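Local coordinates for sensor protein (Pseudomonas syringae pv. tomato, PDB 2R8R), which is the N-terminal, P-loop NTPase-like sensor region of KdpD, a membrane histidine kinase that probably autophosphorylates with ATP in a two-component system, at residues L80-A94 / I110-V124. Sequence-based numbering, arbitrary orientation.
Sequences LLKAAPSLVLVDELA and IQELLAAGIDVYTTV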
ATOM      1  N   LEU A  80       4.360  17.985   1.381  1.00 18.67           N
ATOM      2  CA  LEU A  80       3.158  17.710   0.600  1.00 18.17           C
ATOM      3  C   LEU A  80       2.039  18.675   0.986  1.00 19.16           C
ATOM      4  O   LEU A  80       1.275  19.119   0.137  1.00 19.48           O
ATOM      5  CB  LEU A  80       2.693  16.235   0.754  1.00 17.99           C
ATOM      6  CG  LEU A  80       3.607  15.147   0.149  1.00 16.95           C
ATOM      7  CD1 LEU A  80       3.279  13.768   0.711  1.00 16.09           C
ATOM      8  CD2 LEU A  80       3.643  15.172  -1.373  1.00 14.12           C
ATOM      9  N   LEU A  81       1.936  18.998   2.265  1.00 20.42           N
ATOM     10  CA  LEU A  81       0.884  19.887   2.744  1.00 21.30           C
ATOM     11  C   LEU A  81       1.159  21.289   2.248  1.00 22.28           C
ATOM     12  O   LEU A  81       0.230  22.020   1.907  1.00 22.44           O
ATOM     13  CB  LEU A  81       0.768  19.874   4.268  1.00 20.35           C
ATOM     14  CG  LEU A  81       0.154  18.616   4.875  1.00 21.43           C
ATOM     15  CD1 LEU A  81       0.499  18.508   6.368  1.00 20.49           C
ATOM     16  CD2 LEU A  81      -1.375  18.556   4.664  1.00 18.27           C
ATOM     17  N   LYS A  82       2.441  21.646   2.180  1.00 23.77           N
ATOM     18  CA  LYS A  82       2.830  22.958   1.695  1.00 25.05           C
ATOM     19  C   LYS A  82       2.582  23.129   0.193  1.00 23.85           C
ATOM     20  O   LYS A  82       2.020  24.145  -0.237  1.00 24.87           O
ATOM     21  CB  LYS A  82       4.280  23.262   2.049  1.00 25.42           C
ATOM     22  CG  LYS A  82       4.462  23.772   3.493  1.00 28.20           C
ATOM     23  CD  LYS A  82       5.895  24.376   3.739  1.00 28.56           C
ATOM     24  CE  LYS A  82       6.299  24.438   5.265  1.00 29.73           C
ATOM     25  NZ  LYS A  82       6.891  23.141   5.788  1.00 31.01           N
ATOM     26  N   ALA A  83       2.991  22.144  -0.598  1.00 22.65           N
ATOM     27  CA  ALA A  83       2.811  22.186  -2.052  1.00 21.16           C
ATOM     28  C   ALA A  83       1.334  22.047  -2.460  1.00 20.73           C
ATOM     29  O   ALA A  83       0.932  22.482  -3.540  1.00 20.23           O
ATOM     30  CB  ALA A  83       3.636  21.107  -2.686  1.00 20.65           C
ATOM     31  N   ALA A  84       0.551  21.407  -1.590  1.00 20.60           N
ATOM     32  CA  ALA A  84      -0.869  21.111  -1.808  1.00 20.65           C
ATOM     33  C   ALA A  84      -1.219  20.574  -3.200  1.00 20.24           C
ATOM     34  O   ALA A  84      -1.974  21.200  -3.926  1.00 19.88           O
ATOM     35  CB  ALA A  84      -1.733  22.349  -1.484  1.00 20.39           C
ATOM     36  N   PRO A  85      -0.710  19.385  -3.562  1.00 20.30           N
ATOM     37  CA  PRO A  85      -1.119  18.800  -4.844  1.00 19.62           C
ATOM     38  C   PRO A  85      -2.599  18.421  -4.816  1.00 18.48           C
ATOM     39  O   PRO A  85      -3.260  18.389  -3.753  1.00 18.45           O
ATOM     40  CB  PRO A  85      -0.281  17.486  -4.951  1.00 20.04           C
ATOM     41  CG  PRO A  85       0.622  17.473  -3.829  1.00 21.04           C
ATOM     42  CD  PRO A  85       0.147  18.475  -2.793  1.00 21.18           C
ATOM     43  N   SER A  86      -3.118  18.095  -5.973  1.00 17.16           N
ATOM     44  CA  SER A  86      -4.503  17.701  -6.040  1.00 16.89           C
ATOM     45  C   SER A  86      -4.683  16.220  -5.605  1.00 16.55           C
ATOM     46  O   SER A  86      -5.686  15.894  -4.956  1.00 16.07           O
ATOM     47  CB  SER A  86      -5.009  17.960  -7.438  1.00 16.27           C
ATOM     48  OG  SER A  86      -6.202  17.276  -7.673  1.00 19.73           O
ATOM     49  N   LEU A  87      -3.711  15.363  -5.973  1.00 15.85           N
ATOM     50  CA  LEU A  87      -3.713  13.915  -5.705  1.00 15.50           C
ATOM     51  C   LEU A  87      -2.350  13.487  -5.218  1.00 16.09           C
ATOM     52  O   LEU A  87      -1.340  13.782  -5.858  1.00 16.73           O
ATOM     53  CB  LEU A  87      -4.018  13.135  -6.977  1.00 15.57           C
ATOM     54  CG  LEU A  87      -4.043  11.582  -6.943  1.00 15.03           C
ATOM     55  CD1 LEU A  87      -5.025  11.040  -5.872  1.00 10.03           C
ATOM     56  CD2 LEU A  87      -4.369  11.027  -8.325  1.00 13.38           C
ATOM     57  N   VAL A  88      -2.305  12.803  -4.071  1.00 16.71           N
ATOM     58  CA  VAL A  88      -1.047  12.200  -3.575  1.00 15.56           C
ATOM     59  C   VAL A  88      -1.137  10.672  -3.602  1.00 15.48           C
ATOM     60  O   VAL A  88      -2.135  10.077  -3.179  1.00 15.30           O
ATOM     61  CB  VAL A  88      -0.613  12.729  -2.171  1.00 15.51           C
ATOM     62  CG1 VAL A  88       0.704  12.099  -1.720  1.00 13.40           C
ATOM     63  CG2 VAL A  88      -0.441  14.227  -2.222  1.00 13.76           C
ATOM     64  N   LEU A  89      -0.092  10.056  -4.159  1.00 14.74           N
ATOM     65  CA  LEU A  89       0.038   8.606  -4.182  1.00 14.73           C
ATOM     66  C   LEU A  89       0.858   8.121  -2.996  1.00 14.39           C
ATOM     67  O   LEU A  89       1.999   8.587  -2.763  1.00 15.28           O
ATOM     68  CB  LEU A  89       0.696   8.140  -5.482  1.00 14.65           C
ATOM     69  CG  LEU A  89       0.113   8.775  -6.736  1.00 14.72           C
ATOM     70  CD1 LEU A  89       0.808   8.133  -7.937  1.00 13.75           C
ATOM     71  CD2 LEU A  89      -1.401   8.627  -6.775  1.00 11.81           C
ATOM     72  N   VAL A  90       0.250   7.216  -2.238  1.00 13.94           N
ATOM     73  CA  VAL A  90       0.798   6.730  -0.948  1.00 13.50           C
ATOM     74  C   VAL A  90       0.652   5.197  -0.840  1.00 14.01           C
ATOM     75  O   VAL A  90      -0.434   4.692  -0.538  1.00 13.56           O
ATOM     76  CB  VAL A  90       0.092   7.394   0.252  1.00 13.66           C
ATOM     77  CG1 VAL A  90       0.678   6.867   1.618  1.00 12.26           C
ATOM     78  CG2 VAL A  90       0.164   8.938   0.153  1.00 12.40           C
ATOM     79  N   ASP A  91       1.736   4.469  -1.142  1.00 14.22           N
ATOM     80  CA  ASP A  91       1.788   3.023  -0.927  1.00 15.22           C
ATOM     81  C   ASP A  91       1.687   2.678   0.550  1.00 15.50           C
ATOM     82  O   ASP A  91       2.117   3.445   1.400  1.00 15.84           O
ATOM     83  CB  ASP A  91       3.060   2.407  -1.544  1.00 15.12           C
ATOM     84  CG  ASP A  91       2.782   1.712  -2.870  1.00 19.23           C
ATOM     85  OD1 ASP A  91       1.786   0.945  -2.948  1.00 21.44           O
ATOM     86  OD2 ASP A  91       3.564   1.910  -3.824  1.00 21.55           O
ATOM     87  N   GLU A  92       1.057   1.548   0.846  1.00 15.89           N
ATOM     88  CA  GLU A  92       1.119   0.932   2.164  1.00 16.39           C
ATOM     89  C   GLU A  92       0.398   1.656   3.301  1.00 15.82           C
ATOM     90  O   GLU A  92       1.023   2.225   4.198  1.00 15.71           O
ATOM     91  CB  GLU A  92       2.570   0.571   2.506  1.00 16.00           C
ATOM     92  CG  GLU A  92       3.040  -0.515   1.518  1.00 17.96           C
ATOM     93  CD  GLU A  92       4.490  -0.976   1.654  1.00 20.09           C
ATOM     94  OE1 GLU A  92       5.170  -0.638   2.676  1.00 26.34           O
ATOM     95  OE2 GLU A  92       4.925  -1.702   0.708  1.00 24.81           O
ATOM     96  N   LEU A  93      -0.931   1.554   3.253  1.00 14.77           N
ATOM     97  CA  LEU A  93      -1.861   2.257   4.128  1.00 14.93           C
ATOM     98  C   LEU A  93      -1.694   1.884   5.625  1.00 15.52           C
ATOM     99  O   LEU A  93      -1.935   2.726   6.515  1.00 16.25           O
ATOM    100  CB  LEU A  93      -3.295   1.923   3.655  1.00 14.16           C
ATOM    101  CG  LEU A  93      -4.543   2.425   4.381  1.00 14.17           C
ATOM    102  CD1 LEU A  93      -4.600   3.976   4.529  1.00 12.68           C
ATOM    103  CD2 LEU A  93      -5.767   1.894   3.661  1.00 13.45           C
ATOM    104  N   ALA A  94      -1.328   0.626   5.876  1.00 15.19           N
ATOM    105  CA  ALA A  94      -1.018   0.081   7.223  1.00 15.52           C
ATOM    106  C   ALA A  94       0.397   0.351   7.791  1.00 15.41           C
ATOM    107  O   ALA A  94       0.672  -0.010   8.913  1.00 16.26           O
ATOM    108  CB  ALA A  94      -1.289  -1.429   7.251  1.00 15.01           C
ATOM    109  N   ILE A 110      -2.192  10.237   5.899  1.00 14.74           N
ATOM    110  CA  ILE A 110      -3.226  10.265   4.898  1.00 13.94           C
ATOM    111  C   ILE A 110      -4.458  11.045   5.342  1.00 14.08           C
ATOM    112  O   ILE A 110      -4.986  11.847   4.584  1.00 14.69           O
ATOM    113  CB  ILE A 110      -3.615   8.806   4.458  1.00 13.36           C
ATOM    114  CG1 ILE A 110      -2.476   8.220   3.607  1.00 13.34           C
ATOM    115  CG2 ILE A 110      -4.926   8.823   3.739  1.00 10.20           C
ATOM    116  CD1 ILE A 110      -2.500   6.720   3.393  1.00 13.91           C
ATOM    117  N   GLN A 111      -4.921  10.826   6.561  1.00 14.83           N
ATOM    118  CA  GLN A 111      -6.105  11.547   7.013  1.00 15.91           C
ATOM    119  C   GLN A 111      -5.816  13.039   6.983  1.00 14.52           C
ATOM    120  O   GLN A 111      -6.674  13.802   6.622  1.00 14.98           O
ATOM    121  CB  GLN A 111      -6.592  11.112   8.428  1.00 16.68           C
ATOM    122  CG  GLN A 111      -7.084   9.674   8.628  1.00 20.04           C
ATOM    123  CD  GLN A 111      -8.228   9.285   7.723  1.00 26.56           C
ATOM    124  OE1 GLN A 111      -9.193  10.034   7.565  1.00 31.83           O
ATOM    125  NE2 GLN A 111      -8.144   8.085   7.134  1.00 31.03           N
ATOM    126  N   GLU A 112      -4.603  13.440   7.353  1.00 14.59           N
ATOM    127  CA  GLU A 112      -4.198  14.853   7.357  1.00 14.69           C
ATOM    128  C   GLU A 112      -4.186  15.497   5.977  1.00 14.22           C
ATOM    129  O   GLU A 112      -4.585  16.640   5.820  1.00 14.25           O
ATOM    130  CB  GLU A 112      -2.808  15.066   7.994  1.00 14.26           C
ATOM    131  CG  GLU A 112      -2.580  16.508   8.373  1.00 13.81           C
ATOM    132  CD  GLU A 112      -1.289  16.797   9.088  1.00 15.99           C
ATOM    133  OE1 GLU A 112      -0.354  15.973   9.035  1.00 18.87           O
ATOM    134  OE2 GLU A 112      -1.210  17.898   9.709  1.00 17.26           O
ATOM    135  N   LEU A 113      -3.694  14.761   4.987  1.00 13.92           N
ATOM    136  CA  LEU A 113      -3.736  15.208   3.585  1.00 12.66           C
ATOM    137  C   LEU A 113      -5.176  15.371   3.165  1.00 12.17           C
ATOM    138  O   LEU A 113      -5.517  16.334   2.543  1.00 11.62           O
ATOM    139  CB  LEU A 113      -3.066  14.179   2.655  1.00 12.30           C
ATOM    140  CG  LEU A 113      -1.557  13.963   2.845  1.00 11.96           C
ATOM    141  CD1 LEU A 113      -1.148  12.676   2.174  1.00  9.95           C
ATOM    142  CD2 LEU A 113      -0.803  15.210   2.314  1.00 11.96           C
ATOM    143  N   LEU A 114      -6.009  14.394   3.505  1.00 12.46           N
ATOM    144  CA  LEU A 114      -7.418  14.388   3.139  1.00 12.99           C
ATOM    145  C   LEU A 114      -8.201  15.554   3.775  1.00 13.59           C
ATOM    146  O   LEU A 114      -9.062  16.139   3.121  1.00 13.31           O
ATOM    147  CB  LEU A 114      -8.045  13.050   3.525  1.00 13.51           C
ATOM    148  CG  LEU A 114      -7.652  11.772   2.767  1.00 11.97           C
ATOM    149  CD1 LEU A 114      -8.271  10.529   3.517  1.00  9.78           C
ATOM    150  CD2 LEU A 114      -8.126  11.863   1.379  1.00 10.05           C
ATOM    151  N   ALA A 115      -7.862  15.902   5.028  1.00 14.06           N
ATOM    152  CA  ALA A 115      -8.465  17.059   5.721  1.00 13.88           C
ATOM    153  C   ALA A 115      -8.045  18.385   5.085  1.00 14.09           C
ATOM    154  O   ALA A 115      -8.779  19.358   5.168  1.00 15.03           O
ATOM    155  CB  ALA A 115      -8.142  17.052   7.234  1.00 13.03           C
ATOM    156  N   ALA A 116      -6.882  18.400   4.437  1.00 14.01           N
ATOM    157  CA  ALA A 116      -6.387  19.560   3.678  1.00 13.62           C
ATOM    158  C   ALA A 116      -6.969  19.630   2.271  1.00 13.51           C
ATOM    159  O   ALA A 116      -6.630  20.530   1.520  1.00 14.82           O
ATOM    160  CB  ALA A 116      -4.840  19.565   3.612  1.00 12.14           C
ATOM    161  N   GLY A 117      -7.853  18.703   1.921  1.00 13.66           N
ATOM    162  CA  GLY A 117      -8.524  18.697   0.637  1.00 13.38           C
ATOM    163  C   GLY A 117      -7.744  17.994  -0.464  1.00 13.00           C
ATOM    164  O   GLY A 117      -8.075  18.106  -1.629  1.00 13.19           O
ATOM    165  N   ILE A 118      -6.679  17.298  -0.095  1.00 13.28           N
ATOM    166  CA  ILE A 118      -5.848  16.572  -1.045  1.00 13.47           C
ATOM    167  C   ILE A 118      -6.438  15.159  -1.211  1.00 13.70           C
ATOM    168  O   ILE A 118      -6.697  14.450  -0.231  1.00 13.74           O
ATOM    169  CB  ILE A 118      -4.348  16.547  -0.570  1.00 14.12           C
ATOM    170  CG1 ILE A 118      -3.833  18.002  -0.401  1.00 15.20           C
ATOM    171  CG2 ILE A 118      -3.417  15.704  -1.536  1.00 12.48           C
ATOM    172  CD1 ILE A 118      -2.560  18.117   0.458  1.00 11.97           C
ATOM    173  N   ASP A 119      -6.664  14.762  -2.457  1.00 13.41           N
ATOM    174  CA  ASP A 119      -7.056  13.385  -2.761  1.00 13.85           C
ATOM    175  C   ASP A 119      -5.877  12.451  -2.545  1.00 12.88           C
ATOM    176  O   ASP A 119      -4.718  12.831  -2.755  1.00 13.49           O
ATOM    177  CB  ASP A 119      -7.549  13.264  -4.222  1.00 13.71           C
ATOM    178  CG  ASP A 119      -8.820  14.069  -4.490  1.00 14.66           C
ATOM    179  OD1 ASP A 119      -9.712  14.149  -3.613  1.00 13.22           O
ATOM    180  OD2 ASP A 119      -8.926  14.612  -5.602  1.00 15.60           O
ATOM    181  N   VAL A 120      -6.181  11.228  -2.121  1.00 12.58           N
ATOM    182  CA  VAL A 120      -5.180  10.215  -1.909  1.00 11.55           C
ATOM    183  C   VAL A 120      -5.533   8.876  -2.551  1.00 11.95           C
ATOM    184  O   VAL A 120      -6.657   8.380  -2.417  1.00 11.12           O
ATOM    185  CB  VAL A 120      -4.854  10.004  -0.397  1.00 11.93           C
ATOM    186  CG1 VAL A 120      -3.827   8.880  -0.268  1.00  8.47           C
ATOM    187  CG2 VAL A 120      -4.319  11.315   0.274  1.00  9.21           C
ATOM    188  N   TYR A 121      -4.558   8.301  -3.262  1.00 11.86           N
ATOM    189  CA  TYR A 121      -4.616   6.883  -3.707  1.00 11.67           C
ATOM    190  C   TYR A 121      -3.656   6.111  -2.812  1.00 11.17           C
ATOM    191  O   TYR A 121      -2.576   6.598  -2.491  1.00 10.56           O
ATOM    192  CB  TYR A 121      -4.153   6.711  -5.166  1.00 11.52           C
ATOM    193  CG  TYR A 121      -5.098   7.180  -6.275  1.00 12.10           C
ATOM    194  CD1 TYR A 121      -6.277   7.844  -6.007  1.00 10.55           C
ATOM    195  CD2 TYR A 121      -4.761   6.965  -7.628  1.00 12.79           C
ATOM    196  CE1 TYR A 121      -7.118   8.289  -7.040  1.00 10.39           C
ATOM    197  CE2 TYR A 121      -5.598   7.390  -8.656  1.00 12.95           C
ATOM    198  CZ  TYR A 121      -6.783   8.044  -8.350  1.00 11.70           C
ATOM    199  OH  TYR A 121      -7.610   8.442  -9.382  1.00 12.72           O
ATOM    200  N   THR A 122      -4.070   4.923  -2.389  1.00 11.55           N
ATOM    201  CA  THR A 122      -3.254   4.097  -1.495  1.00 11.83           C
ATOM    202  C   THR A 122      -3.430   2.622  -1.808  1.00 12.16           C
ATOM    203  O   THR A 122      -4.356   2.234  -2.495  1.00 12.97           O
ATOM    204  CB  THR A 122      -3.550   4.408   0.041  1.00 12.22           C
ATOM    205  OG1 THR A 122      -2.497   3.873   0.854  1.00 10.38           O
ATOM    206  CG2 THR A 122      -4.901   3.840   0.514  1.00 10.36           C
ATOM    207  N   THR A 123      -2.506   1.812  -1.316  1.00 13.09           N
ATOM    208  CA  THR A 123      -2.560   0.356  -1.471  1.00 13.18           C
ATOM    209  C   THR A 123      -2.520  -0.299  -0.096  1.00 13.58           C
ATOM    210  O   THR A 123      -1.916   0.231   0.838  1.00 14.87           O
ATOM    211  CB  THR A 123      -1.384  -0.127  -2.285  1.00 12.61           C
ATOM    212  OG1 THR A 123      -0.199   0.147  -1.546  1.00 12.17           O
ATOM    213  CG2 THR A 123      -1.327   0.613  -3.643  1.00 11.69           C
ATOM    214  N   VAL A 124      -3.189  -1.439   0.037  1.00 13.46           N
ATOM    215  CA  VAL A 124      -3.089  -2.224   1.228  1.00 12.51           C
ATOM    216  C   VAL A 124      -3.377  -3.691   0.909  1.00 13.36           C
ATOM    217  O   VAL A 124      -4.245  -3.989   0.077  1.00 13.08           O
ATOM    218  CB  VAL A 124      -4.055  -1.708   2.303  1.00 12.74           C
ATOM    219  CG1 VAL A 124      -5.543  -2.102   1.981  1.00 10.21           C
ATOM    220  CG2 VAL A 124      -3.601  -2.170   3.716  1.00 11.14           C
TER
HETATM  221  O   HOH W   1      -7.810  17.692  -4.347  1.00 19.71           O
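Backbone hydrogen bonds join Ser86-Val90 to Asp119-Tyr121 as parallel strands whose axes pass 4.6 Å apart at 22°. Val88 donates to Asp119 and accepts from Tyr121, the alternation expected of parallel pairing, with Val88 N to Asp119 O at 2.7 Å.

Past Val90, two threonine hydroxyls take over the bonding. Thr122 OG1, anti to its own backbone N (chi1 -164°), donates nearly along the C=O axis to Val90 O, at 2.6 Å. Thr123 OG1 does double duty: it donates to the anti lone pair of Asp91 OD1 (2.6 Å) and accepts from Glu92 N, whose N-H points almost straight at it (167°). A backbone bond from Leu93 N to Thr123 O follows.

Apolar contacts occupy both faces. On one, Leu87 CD1 sits over the Tyr121 ring, 3.8 Å from its centroid, a CH-pi contact offset toward the rim, while Leu89 lies alongside Tyr121. On the other, Val88 CG2 presses tightly on Ile118 CG2 (3.4 Å), and Ile110 CD1 touches Val90 CG1 and Leu93 CD1, each at 3.6 Å.

Asp91 OD1 also hydrogen-bonds Thr20 OG1 of the probable P-loop, linking the loop after strand 87-90 to a likely nucleotide pocket. Helix 106-115 connects the strands in a beta-alpha-beta unit, its 110-115 part running antiparallel to strand 87-90; strands 37-39 and 7-12 flank the pair, and helix 19-32 packs against Leu89 and Tyr121.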